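Local coordinates for protein putative lipase/esterase (Lactobacillus plantarum WCFS1, PDB 3BXP) that probably hydrolyses carboxylic esters, as a putative carboxylesterase of the alpha/beta-hydrolase superfamily whose natural substrate is not established, at residues A149-Y155 with K192-Q198; G45-H49 with N72-V77; V157-T161 with W181-R185; T11-F16 with W85-Q89. All blocks are in the same frame, centred on the assembly; numbering follows the deposited sequence.

Interaction 1 of 4, residues A149-Y155 with K192-Q198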
# COMPACT_ATOMS: atom_id res chain seq x y z
N ALA B 149 5.85 15.29 -13.99
CA ALA B 149 6.04 15.69 -12.59
C ALA B 149 5.82 14.52 -11.63
O ALA B 149 6.26 14.55 -10.49
CB ALA B 149 5.01 16.74 -12.31
N ALA B 150 5.07 13.54 -12.11
CA ALA B 150 4.64 12.37 -11.27
C ALA B 150 4.02 11.29 -12.13
O ALA B 150 3.67 11.52 -13.28
CB ALA B 150 3.63 12.78 -10.20
N ILE B 151 3.83 10.14 -11.52
CA ILE B 151 3.22 9.00 -12.22
C ILE B 151 2.20 8.36 -11.29
O ILE B 151 2.26 8.50 -10.07
CB ILE B 151 4.29 7.91 -12.74
CG1 ILE B 151 4.88 7.03 -11.62
CG2 ILE B 151 5.38 8.59 -13.58
CD1 ILE B 151 5.78 5.87 -12.11
N ILE B 152 1.26 7.69 -11.93
CA ILE B 152 0.25 6.85 -11.27
C ILE B 152 0.35 5.51 -11.95
O ILE B 152 0.42 5.45 -13.18
CB ILE B 152 -1.20 7.43 -11.45
CG1 ILE B 152 -1.40 8.71 -10.62
CG2 ILE B 152 -2.24 6.38 -11.05
CD1 ILE B 152 -2.69 9.46 -10.94
N LEU B 153 0.41 4.45 -11.14
CA LEU B 153 0.46 3.08 -11.65
C LEU B 153 -0.63 2.24 -11.06
O LEU B 153 -0.75 2.13 -9.84
CB LEU B 153 1.82 2.41 -11.36
CG LEU B 153 3.08 3.09 -11.92
CD1 LEU B 153 4.33 2.37 -11.39
CD2 LEU B 153 3.02 3.01 -13.46
N GLY B 154 -1.46 1.66 -11.93
CA GLY B 154 -2.48 0.68 -11.49
C GLY B 154 -2.16 -0.70 -12.02
O GLY B 154 -1.93 -0.87 -13.24
N TYR B 155 -2.14 -1.66 -11.12
CA TYR B 155 -1.76 -3.02 -11.45
C TYR B 155 -0.67 -3.06 -12.54
O TYR B 155 -0.83 -3.76 -13.54
CB TYR B 155 -2.99 -3.85 -11.87
CG TYR B 155 -4.00 -3.17 -12.76
CD1 TYR B 155 -4.88 -2.26 -12.26
CD2 TYR B 155 -4.09 -3.47 -14.10
CE1 TYR B 155 -5.84 -1.65 -13.06
CE2 TYR B 155 -5.03 -2.86 -14.93
CZ TYR B 155 -5.89 -1.96 -14.41
OH TYR B 155 -6.84 -1.38 -15.20
N LYS B 192 10.49 10.50 -10.64
CA LYS B 192 9.43 11.40 -10.12
C LYS B 192 8.53 10.59 -9.18
O LYS B 192 8.47 9.36 -9.25
CB LYS B 192 8.56 11.97 -11.23
CG LYS B 192 9.29 12.74 -12.30
CD LYS B 192 10.10 13.90 -11.73
CE LYS B 192 10.93 14.56 -12.85
NZ LYS B 192 11.62 15.81 -12.40
N PRO B 193 7.83 11.27 -8.28
CA PRO B 193 6.95 10.60 -7.34
C PRO B 193 5.88 9.72 -8.01
O PRO B 193 5.37 10.01 -9.10
CB PRO B 193 6.29 11.78 -6.60
CG PRO B 193 7.31 12.82 -6.64
CD PRO B 193 7.87 12.71 -8.04
N ALA B 194 5.49 8.69 -7.28
CA ALA B 194 4.53 7.75 -7.79
C ALA B 194 3.44 7.36 -6.78
O ALA B 194 3.69 7.18 -5.61
CB ALA B 194 5.25 6.48 -8.32
N PHE B 195 2.25 7.25 -7.30
CA PHE B 195 1.13 6.60 -6.63
C PHE B 195 0.92 5.29 -7.32
O PHE B 195 0.61 5.22 -8.52
CB PHE B 195 -0.12 7.52 -6.72
CG PHE B 195 -1.38 6.96 -6.07
CD1 PHE B 195 -2.20 6.05 -6.71
CD2 PHE B 195 -1.76 7.40 -4.82
CE1 PHE B 195 -3.31 5.56 -6.10
CE2 PHE B 195 -2.88 6.90 -4.22
CZ PHE B 195 -3.67 5.97 -4.86
N VAL B 196 1.03 4.23 -6.55
CA VAL B 196 0.90 2.87 -7.07
C VAL B 196 -0.26 2.18 -6.33
O VAL B 196 -0.40 2.27 -5.10
CB VAL B 196 2.22 2.09 -6.84
CG1 VAL B 196 2.20 0.68 -7.40
CG2 VAL B 196 3.44 2.84 -7.36
N TRP B 197 -1.09 1.49 -7.07
CA TRP B 197 -2.17 0.65 -6.49
C TRP B 197 -2.32 -0.64 -7.24
O TRP B 197 -1.99 -0.74 -8.44
CB TRP B 197 -3.51 1.39 -6.38
CG TRP B 197 -4.20 1.58 -7.66
CD1 TRP B 197 -3.99 2.61 -8.55
CD2 TRP B 197 -5.18 0.73 -8.27
NE1 TRP B 197 -4.78 2.46 -9.64
CE2 TRP B 197 -5.52 1.30 -9.50
CE3 TRP B 197 -5.78 -0.47 -7.92
CZ2 TRP B 197 -6.46 0.73 -10.36
CZ3 TRP B 197 -6.74 -1.03 -8.76
CH2 TRP B 197 -7.06 -0.43 -9.96
N GLN B 198 -2.77 -1.65 -6.53
CA GLN B 198 -3.10 -2.93 -7.15
C GLN B 198 -4.03 -3.67 -6.25
O GLN B 198 -4.22 -3.30 -5.11
CB GLN B 198 -1.83 -3.74 -7.40
CG GLN B 198 -2.03 -5.06 -8.16
CD GLN B 198 -0.75 -5.58 -8.79
OE1 GLN B 198 0.36 -5.21 -8.39
NE2 GLN B 198 -0.89 -6.49 -9.74

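Interaction 2 of 4, residues G45-H49 with N72-V77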
# COMPACT_ATOMS: atom_id res chain seq x y z
N GLY B 45 -1.51 -6.01 -22.19
CA GLY B 45 -0.47 -7.06 -22.26
C GLY B 45 0.42 -7.03 -23.48
O GLY B 45 1.02 -8.04 -23.87
N PHE B 46 0.55 -5.82 -24.02
CA PHE B 46 1.36 -5.50 -25.19
C PHE B 46 0.82 -6.10 -26.48
O PHE B 46 1.47 -6.04 -27.53
CB PHE B 46 2.84 -5.85 -25.03
CG PHE B 46 3.50 -5.27 -23.80
CD1 PHE B 46 3.86 -3.92 -23.71
CD2 PHE B 46 3.81 -6.10 -22.75
CE1 PHE B 46 4.53 -3.45 -22.55
CE2 PHE B 46 4.45 -5.62 -21.60
CZ PHE B 46 4.81 -4.28 -21.52
N THR B 47 -0.41 -6.64 -26.43
CA THR B 47 -1.05 -7.19 -27.64
C THR B 47 -2.26 -6.42 -28.13
O THR B 47 -2.68 -6.58 -29.28
CB THR B 47 -1.46 -8.68 -27.43
OG1 THR B 47 -2.41 -8.79 -26.36
CG2 THR B 47 -0.21 -9.51 -27.10
N TYR B 48 -2.82 -5.61 -27.25
CA TYR B 48 -3.96 -4.71 -27.57
C TYR B 48 -3.90 -3.50 -26.68
O TYR B 48 -3.07 -3.43 -25.76
CB TYR B 48 -5.33 -5.43 -27.42
CG TYR B 48 -5.78 -5.75 -25.99
CD1 TYR B 48 -5.37 -6.91 -25.37
CD2 TYR B 48 -6.70 -4.91 -25.31
CE1 TYR B 48 -5.78 -7.22 -24.11
CE2 TYR B 48 -7.10 -5.22 -24.04
CZ TYR B 48 -6.65 -6.37 -23.44
OH TYR B 48 -7.04 -6.74 -22.18
N HIS B 49 -4.82 -2.56 -26.89
CA HIS B 49 -4.89 -1.38 -26.06
C HIS B 49 -6.20 -1.42 -25.34
O HIS B 49 -7.26 -1.27 -25.95
CB HIS B 49 -4.79 -0.06 -26.84
CG HIS B 49 -3.49 0.12 -27.57
ND1 HIS B 49 -3.43 0.11 -28.95
CD2 HIS B 49 -2.23 0.33 -27.12
CE1 HIS B 49 -2.16 0.29 -29.32
NE2 HIS B 49 -1.43 0.47 -28.23
N ASN B 72 -1.76 5.34 -27.30
CA ASN B 72 -1.74 3.98 -27.76
C ASN B 72 -0.35 3.58 -28.23
O ASN B 72 -0.06 3.64 -29.37
CB ASN B 72 -2.78 3.82 -28.88
CG ASN B 72 -4.21 3.53 -28.37
OD1 ASN B 72 -4.51 3.50 -27.17
ND2 ASN B 72 -5.09 3.24 -29.31
N TYR B 73 0.49 3.21 -27.29
CA TYR B 73 1.94 2.99 -27.50
C TYR B 73 2.15 1.70 -28.33
O TYR B 73 1.28 0.84 -28.45
CB TYR B 73 2.67 2.96 -26.13
CG TYR B 73 2.04 1.93 -25.25
CD1 TYR B 73 2.35 0.59 -25.43
CD2 TYR B 73 1.08 2.27 -24.28
CE1 TYR B 73 1.73 -0.42 -24.67
CE2 TYR B 73 0.44 1.26 -23.53
CZ TYR B 73 0.76 -0.07 -23.73
OH TYR B 73 0.09 -1.05 -23.01
N GLN B 74 3.36 1.58 -28.85
CA GLN B 74 3.73 0.43 -29.67
C GLN B 74 3.38 -0.91 -29.04
O GLN B 74 3.76 -1.21 -27.89
CB GLN B 74 5.24 0.48 -29.87
CG GLN B 74 5.78 -0.46 -30.84
CD GLN B 74 5.24 -0.22 -32.21
OE1 GLN B 74 5.39 0.87 -32.76
NE2 GLN B 74 4.61 -1.22 -32.80
N LEU B 75 2.81 -1.78 -29.85
CA LEU B 75 2.49 -3.15 -29.42
C LEU B 75 3.36 -4.12 -30.21
O LEU B 75 4.12 -3.73 -31.13
CB LEU B 75 1.03 -3.48 -29.74
CG LEU B 75 -0.00 -2.57 -29.11
CD1 LEU B 75 -1.40 -2.92 -29.63
CD2 LEU B 75 0.16 -2.67 -27.58
N ILE B 76 3.23 -5.40 -29.87
CA ILE B 76 4.09 -6.43 -30.50
C ILE B 76 3.46 -6.89 -31.83
O ILE B 76 4.01 -7.69 -32.52
CB ILE B 76 4.40 -7.66 -29.57
CG1 ILE B 76 3.16 -8.46 -29.21
CG2 ILE B 76 5.11 -7.27 -28.30
CD1 ILE B 76 3.52 -9.85 -28.68
N VAL B 77 2.28 -6.36 -32.14
CA VAL B 77 1.53 -6.77 -33.36
C VAL B 77 2.41 -6.71 -34.58
O VAL B 77 3.24 -5.81 -34.73
CB VAL B 77 0.27 -5.88 -33.57
CG1 VAL B 77 -0.63 -5.97 -32.32
CG2 VAL B 77 0.69 -4.45 -33.90
O HOH W 1 -0.77 -3.45 -24.09

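Interaction 3 of 4, residues V157-T161 with W181-R185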
# COMPACT_ATOMS: atom_id res chain seq x y z
N VAL B 157 2.51 -3.87 -14.85
CA VAL B 157 3.63 -4.77 -15.17
C VAL B 157 4.91 -3.98 -14.92
O VAL B 157 5.05 -2.84 -15.40
CB VAL B 157 3.56 -5.30 -16.60
CG1 VAL B 157 4.84 -6.08 -16.97
CG2 VAL B 157 2.26 -6.13 -16.84
N ILE B 158 5.86 -4.58 -14.20
CA ILE B 158 7.05 -3.86 -13.79
C ILE B 158 8.30 -4.63 -14.19
O ILE B 158 9.30 -4.03 -14.63
CB ILE B 158 7.07 -3.67 -12.25
CG1 ILE B 158 5.96 -2.66 -11.84
CG2 ILE B 158 8.45 -3.27 -11.71
CD1 ILE B 158 6.14 -1.17 -12.46
N ASP B 159 8.25 -5.94 -14.00
CA ASP B 159 9.43 -6.81 -14.27
C ASP B 159 9.02 -7.97 -15.15
O ASP B 159 8.20 -8.83 -14.77
CB ASP B 159 10.06 -7.21 -12.94
CG ASP B 159 11.31 -8.08 -13.08
OD1 ASP B 159 11.57 -8.65 -14.16
OD2 ASP B 159 12.02 -8.23 -12.04
N LEU B 160 9.56 -7.95 -16.38
CA LEU B 160 9.17 -8.89 -17.42
C LEU B 160 9.69 -10.30 -17.17
O LEU B 160 9.43 -11.20 -17.97
CB LEU B 160 9.61 -8.40 -18.83
CG LEU B 160 9.04 -7.06 -19.27
CD1 LEU B 160 9.49 -6.74 -20.71
CD2 LEU B 160 7.52 -7.06 -19.19
N THR B 161 10.38 -10.47 -16.04
CA THR B 161 10.82 -11.78 -15.60
C THR B 161 9.98 -12.30 -14.43
O THR B 161 10.18 -13.41 -13.98
CB THR B 161 12.28 -11.80 -15.15
OG1 THR B 161 12.41 -11.11 -13.90
CG2 THR B 161 13.24 -11.19 -16.23
N TRP B 181 14.00 -4.68 -19.00
CA TRP B 181 13.12 -5.74 -18.47
C TRP B 181 12.47 -5.40 -17.14
O TRP B 181 11.27 -5.64 -16.94
CB TRP B 181 13.85 -7.07 -18.40
CG TRP B 181 14.02 -7.67 -19.71
CD1 TRP B 181 13.45 -7.27 -20.89
CD2 TRP B 181 14.85 -8.80 -20.03
NE1 TRP B 181 13.87 -8.09 -21.93
CE2 TRP B 181 14.73 -9.04 -21.42
CE3 TRP B 181 15.69 -9.63 -19.27
CZ2 TRP B 181 15.40 -10.07 -22.06
CZ3 TRP B 181 16.36 -10.65 -19.91
CH2 TRP B 181 16.21 -10.86 -21.29
N ALA B 182 13.30 -4.89 -16.24
CA ALA B 182 12.95 -4.66 -14.84
C ALA B 182 12.98 -3.19 -14.50
O ALA B 182 14.04 -2.62 -14.20
CB ALA B 182 13.89 -5.46 -13.93
N ALA B 183 11.81 -2.56 -14.54
CA ALA B 183 11.69 -1.14 -14.35
C ALA B 183 12.16 -0.68 -12.96
O ALA B 183 12.60 0.41 -12.78
CB ALA B 183 10.25 -0.66 -14.58
N GLN B 184 12.03 -1.53 -11.96
CA GLN B 184 12.43 -1.13 -10.62
C GLN B 184 13.96 -0.92 -10.56
O GLN B 184 14.48 -0.20 -9.71
CB GLN B 184 11.97 -2.16 -9.60
CG GLN B 184 12.71 -3.48 -9.52
CD GLN B 184 12.36 -4.53 -10.59
OE1 GLN B 184 11.72 -4.20 -11.61
NE2 GLN B 184 12.74 -5.80 -10.35
N ARG B 185 14.66 -1.60 -11.45
CA ARG B 185 16.11 -1.52 -11.48
C ARG B 185 16.61 -0.19 -12.05
O ARG B 185 17.81 0.13 -11.97
CB ARG B 185 16.75 -2.68 -12.23
CG ARG B 185 16.57 -4.02 -11.55
CD ARG B 185 17.31 -5.10 -12.34
NE ARG B 185 17.19 -6.43 -11.73
CZ ARG B 185 17.78 -6.76 -10.60
NH1 ARG B 185 18.50 -5.85 -9.95
NH2 ARG B 185 17.65 -7.99 -10.10
O HOH W 2 14.87 -8.87 -12.61

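Interaction 4 of 4, residues T11-F16 with W85-Q89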
# COMPACT_ATOMS: atom_id res chain seq x y z
N THR B 11 7.11 9.32 -34.54
CA THR B 11 8.46 9.56 -34.09
C THR B 11 9.19 8.26 -34.31
O THR B 11 8.60 7.17 -34.22
CB THR B 11 8.51 10.01 -32.59
OG1 THR B 11 9.77 10.63 -32.31
CG2 THR B 11 8.29 8.82 -31.60
N ALA B 12 10.48 8.35 -34.58
CA ALA B 12 11.34 7.17 -34.70
C ALA B 12 10.78 6.19 -35.74
O ALA B 12 11.08 5.00 -35.69
CB ALA B 12 11.52 6.49 -33.35
N ALA B 13 10.01 6.72 -36.68
CA ALA B 13 9.44 5.95 -37.78
C ALA B 13 8.50 4.89 -37.26
O ALA B 13 8.28 3.87 -37.89
CB ALA B 13 10.56 5.28 -38.66
N HIS B 14 7.93 5.14 -36.09
CA HIS B 14 6.91 4.23 -35.52
C HIS B 14 5.71 5.06 -35.15
O HIS B 14 5.61 5.57 -34.01
CB HIS B 14 7.45 3.51 -34.29
CG HIS B 14 8.39 2.38 -34.61
ND1 HIS B 14 9.67 2.60 -35.05
CD2 HIS B 14 8.23 1.05 -34.54
CE1 HIS B 14 10.25 1.43 -35.30
NE2 HIS B 14 9.40 0.47 -34.96
N PRO B 15 4.78 5.24 -36.10
CA PRO B 15 3.57 6.04 -35.86
C PRO B 15 2.71 5.45 -34.78
O PRO B 15 2.79 4.24 -34.53
CB PRO B 15 2.83 5.95 -37.19
CG PRO B 15 3.89 5.69 -38.17
CD PRO B 15 4.87 4.80 -37.50
N PHE B 16 1.92 6.29 -34.14
CA PHE B 16 1.08 5.88 -33.02
C PHE B 16 -0.09 6.81 -32.87
O PHE B 16 -0.02 7.99 -33.25
CB PHE B 16 1.85 5.85 -31.71
CG PHE B 16 2.44 7.18 -31.31
CD1 PHE B 16 3.60 7.64 -31.92
CD2 PHE B 16 1.85 7.97 -30.32
CE1 PHE B 16 4.15 8.84 -31.57
CE2 PHE B 16 2.42 9.19 -29.98
CZ PHE B 16 3.56 9.62 -30.58
N TRP B 85 10.75 1.81 -28.81
CA TRP B 85 9.77 2.71 -29.45
C TRP B 85 8.75 3.35 -28.51
O TRP B 85 8.49 4.54 -28.64
CB TRP B 85 9.03 2.02 -30.61
CG TRP B 85 9.95 1.08 -31.35
CD1 TRP B 85 9.86 -0.29 -31.39
CD2 TRP B 85 11.14 1.41 -32.08
NE1 TRP B 85 10.92 -0.81 -32.07
CE2 TRP B 85 11.69 0.22 -32.53
CE3 TRP B 85 11.77 2.63 -32.40
CZ2 TRP B 85 12.87 0.17 -33.28
CZ3 TRP B 85 12.93 2.59 -33.17
CH2 TRP B 85 13.45 1.38 -33.62
N ALA B 86 8.18 2.58 -27.59
CA ALA B 86 7.14 3.12 -26.70
C ALA B 86 7.66 4.30 -25.87
O ALA B 86 6.89 5.22 -25.62
CB ALA B 86 6.54 2.03 -25.78
N LEU B 87 8.90 4.24 -25.43
CA LEU B 87 9.54 5.31 -24.63
C LEU B 87 9.67 6.62 -25.44
O LEU B 87 9.32 7.71 -24.97
CB LEU B 87 10.93 4.87 -24.13
CG LEU B 87 11.00 3.69 -23.19
CD1 LEU B 87 12.45 3.30 -22.99
CD2 LEU B 87 10.31 4.00 -21.86
N GLN B 88 10.07 6.48 -26.70
CA GLN B 88 10.20 7.60 -27.66
C GLN B 88 8.83 8.22 -27.94
O GLN B 88 8.67 9.44 -27.93
CB GLN B 88 10.95 7.14 -28.93
CG GLN B 88 12.39 6.73 -28.60
CD GLN B 88 13.13 5.87 -29.62
OE1 GLN B 88 12.57 5.24 -30.50
NE2 GLN B 88 14.44 5.80 -29.44
N GLN B 89 7.82 7.36 -28.11
CA GLN B 89 6.44 7.82 -28.35
C GLN B 89 5.85 8.57 -27.16
O GLN B 89 5.15 9.55 -27.32
CB GLN B 89 5.55 6.64 -28.70
CG GLN B 89 5.91 5.93 -29.99
CD GLN B 89 5.19 4.59 -30.18
OE1 GLN B 89 4.78 3.89 -29.23
NE2 GLN B 89 5.06 4.20 -31.46

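Interaction 1 of 4, residues A149-Y155 with K192-Q198
Five backbone hydrogen bonds join Ile151, Leu153 and Tyr155 to Pro193, Phe195 and Trp197, each of the three former using its N-H and the first two their carbonyls as well. The shortest runs from Leu153 N to Phe195 O at 2.7 Å. Between them, alpha-hydrogens lean on the same carbonyls, as where Ile152 CA lies 3.2 Å from Phe195 O. The strand axes are 4.7 Å apart and only 4° from parallel. These are neighbouring strands in the central sheet of an alpha/beta-hydrolase fold, joined in the chain by a beta-alpha-beta crossover through helix 168-174.

Apolar side chains pair in register. On the face covered by helices 118-129 and 208-219, Ile151 CG1 presses unusually close to Ala194 CB, at 3.4 Å, and Leu153 runs alongside Val196. Ile152 and Phe195 share the other face, where Phe195 packs on helix 258-269.

Aromatic contacts close the C-terminal end. With CG between the backbone N and carbonyl carbon (chi1 73°), the Trp197 indole reaches across to the next strand and lies over Gly154, whose CA sits 3.7 Å from the centroid of its five-membered ring. Trp197 NE1 is 3.4 Å from Gly154 CA, close over a residue with no side chain. The Tyr155 ring turns its CE1 edge to the six-membered ring in an offset edge-to-face pair, planes at 80°. An alanine in place of Trp197 would probably uncover Gly154 CA and leave the Tyr155 ring freer to turn.

Interaction 2 of 4, residues G45-H49 with N72-V77
Two hydrogen bonds tie His49 and Phe46 to the facing loop. His49 NE2 donates to Tyr73 O over 2.7 Å, nearly straight at 170°; the acceptor lies in the imidazole plane and the bond uses a carbonyl lone pair. Ile76 N donates to Phe46 O at 3.0 Å.

Both faces of the His49 ring are covered. The Asn72 side chain stacks on one, its amide within 4° of parallel to the imidazole and its CB 3.6 Å from the ring centroid. Leu75 CD1 makes a CH-pi contact with the opposite face, 3.3 Å from His49 CE1. An edge of the same ring points at the face of Tyr73. Replacing His49 with an alanine would probably leave Tyr73 O without this donor and open a gap between Asn72 and Leu75.

One water bridges the loops, accepting from Phe46 N and donating to Tyr48 O and to Tyr73 OH, the last 2.8 Å away. Tyr73 OH also bonds Pro42 O.

Apolar packing is looser, with Phe46 CD1 4.2 Å from Tyr73 CE1; both rings also touch Ala118 on helix 118-129, beside the probable nucleophile elbow. Segment 72-77 packs here against the loop after strand 35-41, which in alpha/beta-hydrolases commonly contributes to the oxyanion hole.

Interaction 3 of 4, residues V157-T161 with W181-R185
Asp159 and Ala182 face each other in a single backbone bridge, their CA atoms 4.2 Å apart, with one hydrogen bond from Ala183 N to Ile158 O and another from Leu160 N to Trp181 O, each 2.9 Å long. The touching parts, 158-161 and 181-184, run 131° apart end to end. They belong to the beta-alpha-beta crossover between strands 150-154 and 194-199 of the alpha/beta-hydrolase fold: 157-161 leads into helix 168-174, while 181-185 leaves it and enters a short 3-10 turn. Trp181 O also accepts from His121 of helix 118-129.

Among the side chains, the Asp159 carboxylate is gripped at both oxygens. OD1 closes an Asx turn by accepting from Thr161 N, and Thr161 OG1 donates to it from the same face of the carboxylate. OD2 takes a hydrogen bond from Gln184 NE2 at 3.0 Å, arriving from above the carboxylate plane but within the plane of the amide; the two groups are turned 43° apart. Gln184 reaches it through a bend at chi2 (-79°), which also lays OE1 against Ile158 CG2. Asp159 OD2 also forms a salt bridge with Lys212 NZ.

The side chains of Leu160 and Trp181 cross at about a right angle, Leu160 CD1 lying 4.0 Å from Trp181 CD1. A water donates to Asp159 OD2 at 3.0 Å and accepts a weak bond from Arg185 NE.

Interaction 4 of 4, residues T11-F16 with W85-Q89
A type I' beta turn, Thr11 to His14, in the hairpin connecting strands 2-9 and 16-23 packs against the first turn of helix 85-99. His14 stacks face to face on Trp85: the imidazole lies over the five-membered ring, with centroids 3.6 Å apart and planes at 13°. The turn itself sets the imidazole's rotation, since His14 ND1 donates to Ala12 O at 2.9 Å. Ala12 CB touches the six-membered part of the indole and lies 3.3 Å from Gln88 OE1, a buried oxygen with no partner in the model, although Gln88 NE2 is hydrogen-bonded to Tyr139 O.

Gln89 makes the polar link. Its NE2 donates to His14 O at 2.9 Å, the donor standing well above the carbonyl plane. The glutamine chain, extended beyond CG (chi2 169°), slides past Phe16 in the opposite direction and covers one ring face, with CB 3.8 Å from the centroid. Its OE1 turns to Gln74.

Trp85 NE1 hydrogen-bonds a sulfonate oxygen of a buffer molecule probably carried over from crystallisation. Further along the helix, Ala92 touches Thr11 and Phe16, carrying the packing up to strand 16-23, while Ala86 and Leu87 meet helix 118-129.

Interactions 2 and 4 are the most closely coupled, with centres about 12 Å apart: Gln89 OE1 probably accepts a hydrogen bond from Gln74 N at 2.7 Å, so one glutamine holds both 11-16 and 72-77. Interaction 3 meets interaction 2 where Phe46 CE2 lies 4.2 Å from Leu160 CD2, and interaction 1 where Leu153 CD1 lies 4.1 Å from Ile158 CD1. Along the chain, interaction 3 is nested in the crossover closed by interaction 1, and interaction 2 within the loop closed by interaction 4. Tyr155 of interaction 1 and Tyr73 of interaction 2 both touch the probable nucleophile elbow around Ser117, while the buffer molecule sits beside interaction 4.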